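Local structure of chitinase (Thermococcus chitonophagus, 5XSW) at residues A[130-135]-A[435-440]; A[191-196]-A[451-456]. The protein probably hydrolyses internal glycosidic bonds of chitin and binds the polysaccharide, this chain being the C-terminal part of a longer enzyme. All blocks are in the same frame, centred on the assembly; numbering follows the deposited sequence.

Contact 1 of 2, residues A[130-135]-A[435-440]; sequences SDLIAD and YDLLSQ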
loop_
_atom_site.group_PDB
_atom_site.type_symbol
_atom_site.label_atom_id
_atom_site.label_comp_id
_atom_site.label_asym_id
_atom_site.label_seq_id
_atom_site.Cartn_x
_atom_site.Cartn_y
_atom_site.Cartn_z
ATOM N N SER A 130 -3.124 46.376 -3.597
ATOM C CA SER A 130 -1.707 46.468 -3.956
ATOM C C SER A 130 -0.867 45.489 -3.173
ATOM O O SER A 130 0.211 45.159 -3.594
ATOM C CB SER A 130 -1.149 47.892 -3.696
ATOM O OG SER A 130 -1.883 48.815 -4.459
ATOM N N ASP A 131 -1.340 45.076 -2.007
ATOM C CA ASP A 131 -0.653 44.075 -1.247
ATOM C C ASP A 131 -0.836 42.670 -1.916
ATOM O O ASP A 131 -0.164 41.719 -1.532
ATOM C CB ASP A 131 -1.154 44.022 0.194
ATOM C CG ASP A 131 -0.752 45.260 0.992
ATOM O OD1 ASP A 131 0.292 45.824 0.651
ATOM O OD2 ASP A 131 -1.471 45.631 1.946
ATOM N N LEU A 132 -1.733 42.579 -2.886
ATOM C CA LEU A 132 -2.006 41.306 -3.555
ATOM C C LEU A 132 -1.399 41.272 -4.918
ATOM O O LEU A 132 -0.931 40.244 -5.334
ATOM C CB LEU A 132 -3.536 41.038 -3.682
ATOM C CG LEU A 132 -4.295 40.865 -2.383
ATOM C CD1 LEU A 132 -5.832 40.830 -2.626
ATOM C CD2 LEU A 132 -3.874 39.600 -1.600
ATOM N N ILE A 133 -1.472 42.374 -5.657
ATOM C CA ILE A 133 -1.062 42.388 -7.055
ATOM C C ILE A 133 0.147 43.300 -7.247
ATOM O O ILE A 133 0.042 44.518 -7.152
ATOM C CB ILE A 133 -2.191 42.830 -7.974
ATOM C CG1 ILE A 133 -3.435 41.918 -7.782
ATOM C CG2 ILE A 133 -1.707 42.895 -9.423
ATOM C CD1 ILE A 133 -4.532 42.130 -8.837
ATOM N N ALA A 134 1.298 42.701 -7.505
ATOM C CA ALA A 134 2.540 43.463 -7.637
ATOM C C ALA A 134 2.508 44.281 -8.909
ATOM O O ALA A 134 2.914 45.434 -8.943
ATOM C CB ALA A 134 3.757 42.515 -7.647
ATOM N N ASP A 135 2.018 43.672 -9.976
ATOM C CA ASP A 135 2.164 44.261 -11.282
ATOM C C ASP A 135 0.936 43.937 -12.120
ATOM O O ASP A 135 0.893 42.938 -12.850
ATOM C CB ASP A 135 3.475 43.760 -11.901
ATOM C CG ASP A 135 3.656 44.151 -13.375
ATOM O OD1 ASP A 135 2.846 44.898 -13.940
ATOM O OD2 ASP A 135 4.665 43.695 -13.970
ATOM N N TYR A 435 -10.554 37.560 -1.742
ATOM C CA TYR A 435 -11.594 37.326 -2.754
ATOM C C TYR A 435 -12.376 38.662 -3.095
ATOM O O TYR A 435 -12.556 39.055 -4.260
ATOM C CB TYR A 435 -12.556 36.249 -2.247
ATOM C CG TYR A 435 -13.799 36.180 -3.071
ATOM C CD1 TYR A 435 -13.854 35.354 -4.207
ATOM C CD2 TYR A 435 -14.917 36.988 -2.758
ATOM C CE1 TYR A 435 -14.974 35.313 -5.004
ATOM C CE2 TYR A 435 -16.037 36.966 -3.561
ATOM C CZ TYR A 435 -16.062 36.127 -4.676
ATOM O OH TYR A 435 -17.178 36.074 -5.476
ATOM N N ASP A 436 -12.811 39.333 -2.040
ATOM C CA ASP A 436 -13.565 40.613 -2.186
ATOM C C ASP A 436 -12.761 41.631 -3.004
ATOM O O ASP A 436 -13.268 42.159 -4.004
ATOM C CB ASP A 436 -13.931 41.170 -0.800
ATOM C CG ASP A 436 -15.009 40.368 -0.119
ATOM O OD1 ASP A 436 -15.796 39.742 -0.868
ATOM O OD2 ASP A 436 -15.062 40.350 1.145
ATOM N N LEU A 437 -11.482 41.849 -2.665
ATOM C CA LEU A 437 -10.702 42.815 -3.437
ATOM C C LEU A 437 -10.463 42.410 -4.859
ATOM O O LEU A 437 -10.482 43.231 -5.799
ATOM C CB LEU A 437 -9.338 43.082 -2.750
ATOM C CG LEU A 437 -9.538 43.599 -1.313
ATOM C CD1 LEU A 437 -8.217 43.710 -0.485
ATOM C CD2 LEU A 437 -10.288 44.962 -1.357
ATOM N N LEU A 438 -10.174 41.130 -5.055
ATOM C CA LEU A 438 -9.892 40.663 -6.421
ATOM C C LEU A 438 -11.140 40.615 -7.250
ATOM O O LEU A 438 -11.077 40.783 -8.471
ATOM C CB LEU A 438 -9.212 39.261 -6.387
ATOM C CG LEU A 438 -7.811 39.271 -5.768
ATOM C CD1 LEU A 438 -7.247 37.802 -5.628
ATOM C CD2 LEU A 438 -6.838 40.136 -6.580
ATOM N N SER A 439 -12.280 40.413 -6.606
ATOM C CA SER A 439 -13.546 40.347 -7.405
ATOM C C SER A 439 -13.872 41.654 -8.140
ATOM O O SER A 439 -14.527 41.636 -9.179
ATOM C CB SER A 439 -14.735 39.972 -6.531
ATOM O OG SER A 439 -15.060 40.949 -5.521
ATOM N N GLN A 440 -13.379 42.783 -7.615
ATOM C CA GLN A 440 -13.772 44.123 -8.131
ATOM C C GLN A 440 -13.389 44.256 -9.589
ATOM O O GLN A 440 -14.157 44.769 -10.391
ATOM C CB GLN A 440 -13.149 45.234 -7.265
ATOM C CG GLN A 440 -13.750 45.263 -5.840
ATOM C CD GLN A 440 -15.217 45.616 -5.834
ATOM O OE1 GLN A 440 -15.679 46.418 -6.663
ATOM N NE2 GLN A 440 -15.981 44.997 -4.919
#

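Contact 2 of 2, residues A[191-196]-A[451-456]; sequences GLALAY and YDFLTI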
loop_
_atom_site.group_PDB
_atom_site.type_symbol
_atom_site.label_atom_id
_atom_site.label_comp_id
_atom_site.label_asym_id
_atom_site.label_seq_id
_atom_site.Cartn_x
_atom_site.Cartn_y
_atom_site.Cartn_z
ATOM N N GLY A 191 -8.559 21.790 -7.257
ATOM C CA GLY A 191 -7.667 20.778 -6.696
ATOM C C GLY A 191 -6.341 20.699 -7.463
ATOM O O GLY A 191 -5.295 20.542 -6.831
ATOM N N LEU A 192 -6.391 20.784 -8.796
ATOM C CA LEU A 192 -5.170 20.818 -9.618
ATOM C C LEU A 192 -4.326 22.033 -9.168
ATOM O O LEU A 192 -3.125 21.982 -9.167
ATOM C CB LEU A 192 -5.487 20.963 -11.120
ATOM C CG LEU A 192 -6.094 19.749 -11.882
ATOM C CD1 LEU A 192 -6.537 20.124 -13.306
ATOM C CD2 LEU A 192 -5.117 18.528 -11.820
ATOM N N ALA A 193 -4.992 23.153 -8.878
ATOM C CA ALA A 193 -4.254 24.400 -8.619
ATOM C C ALA A 193 -3.537 24.244 -7.302
ATOM O O ALA A 193 -2.424 24.748 -7.116
ATOM C CB ALA A 193 -5.217 25.640 -8.591
ATOM N N LEU A 194 -4.171 23.558 -6.356
ATOM C CA LEU A 194 -3.546 23.400 -5.060
ATOM C C LEU A 194 -2.383 22.407 -5.202
ATOM O O LEU A 194 -1.351 22.592 -4.556
ATOM C CB LEU A 194 -4.539 22.903 -3.976
ATOM C CG LEU A 194 -3.920 22.582 -2.595
ATOM C CD1 LEU A 194 -3.166 23.850 -2.061
ATOM C CD2 LEU A 194 -4.978 22.130 -1.565
ATOM N N ALA A 195 -2.546 21.354 -6.004
ATOM C CA ALA A 195 -1.422 20.434 -6.225
ATOM C C ALA A 195 -0.208 21.193 -6.800
ATOM O O ALA A 195 0.924 20.919 -6.470
ATOM C CB ALA A 195 -1.835 19.273 -7.216
ATOM N N TYR A 196 -0.493 22.096 -7.729
ATOM C CA TYR A 196 0.530 22.940 -8.378
ATOM C C TYR A 196 1.222 23.824 -7.338
ATOM O O TYR A 196 2.404 23.781 -7.171
ATOM C CB TYR A 196 -0.174 23.804 -9.426
ATOM C CG TYR A 196 0.688 24.757 -10.240
ATOM C CD1 TYR A 196 2.031 24.493 -10.501
ATOM C CD2 TYR A 196 0.118 25.917 -10.794
ATOM C CE1 TYR A 196 2.794 25.372 -11.301
ATOM C CE2 TYR A 196 0.873 26.796 -11.562
ATOM C CZ TYR A 196 2.204 26.527 -11.796
ATOM O OH TYR A 196 2.936 27.399 -12.589
ATOM N N TYR A 451 -6.735 33.806 -13.443
ATOM C CA TYR A 451 -5.976 35.010 -13.039
ATOM C C TYR A 451 -5.815 35.159 -11.539
ATOM O O TYR A 451 -4.801 35.683 -11.063
ATOM C CB TYR A 451 -6.649 36.264 -13.649
ATOM C CG TYR A 451 -6.548 36.288 -15.159
ATOM C CD1 TYR A 451 -5.371 36.637 -15.791
ATOM C CD2 TYR A 451 -7.606 35.851 -15.934
ATOM C CE1 TYR A 451 -5.275 36.619 -17.179
ATOM C CE2 TYR A 451 -7.520 35.829 -17.315
ATOM C CZ TYR A 451 -6.360 36.206 -17.925
ATOM O OH TYR A 451 -6.310 36.174 -19.307
ATOM N N ASP A 452 -6.810 34.710 -10.768
ATOM C CA ASP A 452 -6.824 34.992 -9.342
ATOM C C ASP A 452 -6.557 33.819 -8.403
ATOM O O ASP A 452 -6.229 34.025 -7.233
ATOM C CB ASP A 452 -8.191 35.562 -8.950
ATOM C CG ASP A 452 -8.499 36.859 -9.663
ATOM O OD1 ASP A 452 -7.608 37.749 -9.678
ATOM O OD2 ASP A 452 -9.606 36.969 -10.211
ATOM N N PHE A 453 -6.836 32.588 -8.826
ATOM C CA PHE A 453 -6.888 31.560 -7.781
ATOM C C PHE A 453 -5.514 31.238 -7.134
ATOM O O PHE A 453 -5.451 30.910 -5.945
ATOM C CB PHE A 453 -7.573 30.244 -8.315
ATOM C CG PHE A 453 -7.917 29.279 -7.192
ATOM C CD1 PHE A 453 -8.822 29.636 -6.222
ATOM C CD2 PHE A 453 -7.308 28.017 -7.110
ATOM C CE1 PHE A 453 -9.126 28.775 -5.136
ATOM C CE2 PHE A 453 -7.597 27.139 -6.067
ATOM C CZ PHE A 453 -8.503 27.507 -5.071
ATOM N N LEU A 454 -4.397 31.346 -7.872
ATOM C CA LEU A 454 -3.116 31.134 -7.198
ATOM C C LEU A 454 -2.873 32.160 -6.085
ATOM O O LEU A 454 -2.303 31.835 -5.033
ATOM C CB LEU A 454 -1.932 31.211 -8.170
ATOM C CG LEU A 454 -1.748 29.993 -9.088
ATOM C CD1 LEU A 454 -0.488 30.175 -10.007
ATOM C CD2 LEU A 454 -1.612 28.716 -8.186
ATOM N N THR A 455 -3.342 33.385 -6.310
ATOM C CA THR A 455 -3.148 34.435 -5.265
ATOM C C THR A 455 -4.004 34.103 -4.025
ATOM O O THR A 455 -3.551 34.193 -2.883
ATOM C CB THR A 455 -3.458 35.829 -5.871
ATOM O OG1 THR A 455 -2.474 36.125 -6.876
ATOM C CG2 THR A 455 -3.351 36.924 -4.757
ATOM N N ILE A 456 -5.228 33.599 -4.260
ATOM C CA ILE A 456 -6.077 33.136 -3.165
ATOM C C ILE A 456 -5.399 32.016 -2.382
ATOM O O ILE A 456 -5.356 32.002 -1.129
ATOM C CB ILE A 456 -7.447 32.619 -3.681
ATOM C CG1 ILE A 456 -8.299 33.746 -4.303
ATOM C CG2 ILE A 456 -8.155 31.826 -2.534
ATOM C CD1 ILE A 456 -8.850 34.803 -3.241
#

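Contact 1 of 2, residues A[130-135]-A[435-440]
L132 packs on L437 and L438, and I133 on L438, so that the loop leading to helix 136-139 lies against the C-terminal part of helix 421-439 in the mainly helical domain of the chitinase. The contact is small, burying 157 Å² over both sides, and is entirely apolar, with no hydrogen bond between the two segments.

The aliphatic packing is carried largely by methyl groups. L132 reaches out through CD1, which stands 4.0 Å from CG of L438 and 4.2 Å from CB of L437, so a single methyl lies against two successive residues of the helix. With CD1 of L132 anti to its CA (chi2 171°), the side chain is extended and brings this methyl up to the helix. L438 divides its branches: CD2 approaches CD1 of I133 at 3.8 Å and CG1 of I133 at 4.0 Å, while CD1 turns to T455 on helix 449-461. The L438 side chain runs slantwise to both loop residues. Further apolar cover comes from W122, F127 and V459 around L132, and from Y139, which touches both I133 and L438.

The polar side chains bond away from the interface. D131 braces the loop, one carboxylate oxygen bonding to S121 OG and the other to T128 N. D135 is the N-cap of the helix that follows, its OD1 making a weak bond to S138 N.

Within segment 435-440, S439 bonds back to the preceding turn through both its backbone and its side chain. S439 N bonds to Y435 O at 2.7 Å, and S439 OG donates to D436 O over 2.6 Å, tilted 25° from the carbonyl plane.

Contact 2 of 2, residues A[191-196]-A[451-456]
A193 sets its methyl against the rim of the F453 ring: CB lies close to the ring plane, 3.5 Å from CD2 and 3.8 Å from CE2. The phenyl group reaches this place because its CG is anti to the backbone N (chi1 -167°). Its ring also stacks edge-to-face with F405, and F453 touches I402, both on helix 399-412.

L454 fills the next position along helix 449-461. Its side chain crosses that of Y196 at about a right angle, CD1 coming obliquely to within 4.0 Å of the tyrosine CE2, while CD2 lies 4.2 Å from A193 O. A193 and L454 also both touch I162 in a loop. No hydrogen bond joins the two segments, and all four touching residues are buried.

The small A193 is where the backbones come nearest, its CA 7.0 Å from that of L454. Helix 449-461 is kinked here, the N atoms of L454 and T455 lacking the regular helical bond to the turn before. The segment axes approach to 10.2 Å with a signed crossing angle of -53°, consistent with ridges-into-grooves packing of two helices in the core of a helical domain.

From the N terminus, the chain passes through the antiparallel sheets before reaching loop 130-135, then helix 186-199. Much later, helix 421-439 returns to the loop, and contact 1 closes a span of 299 residues. Helix 449-461 follows and packs on helix 186-199, so contact 2 closes 254 residues; the two closures cross. The glycan-pocket residues from K212 to H374 lie within both spans, whereas N174 and L175 lie within that of contact 1 alone. The centres are 15 Å apart and joined through helix 449-461: I456 meets Y435, and T455 touches L132 O. Helix 449-461 thus lies between the loop and helix 421-439 on one hand and helix 186-199 on the other.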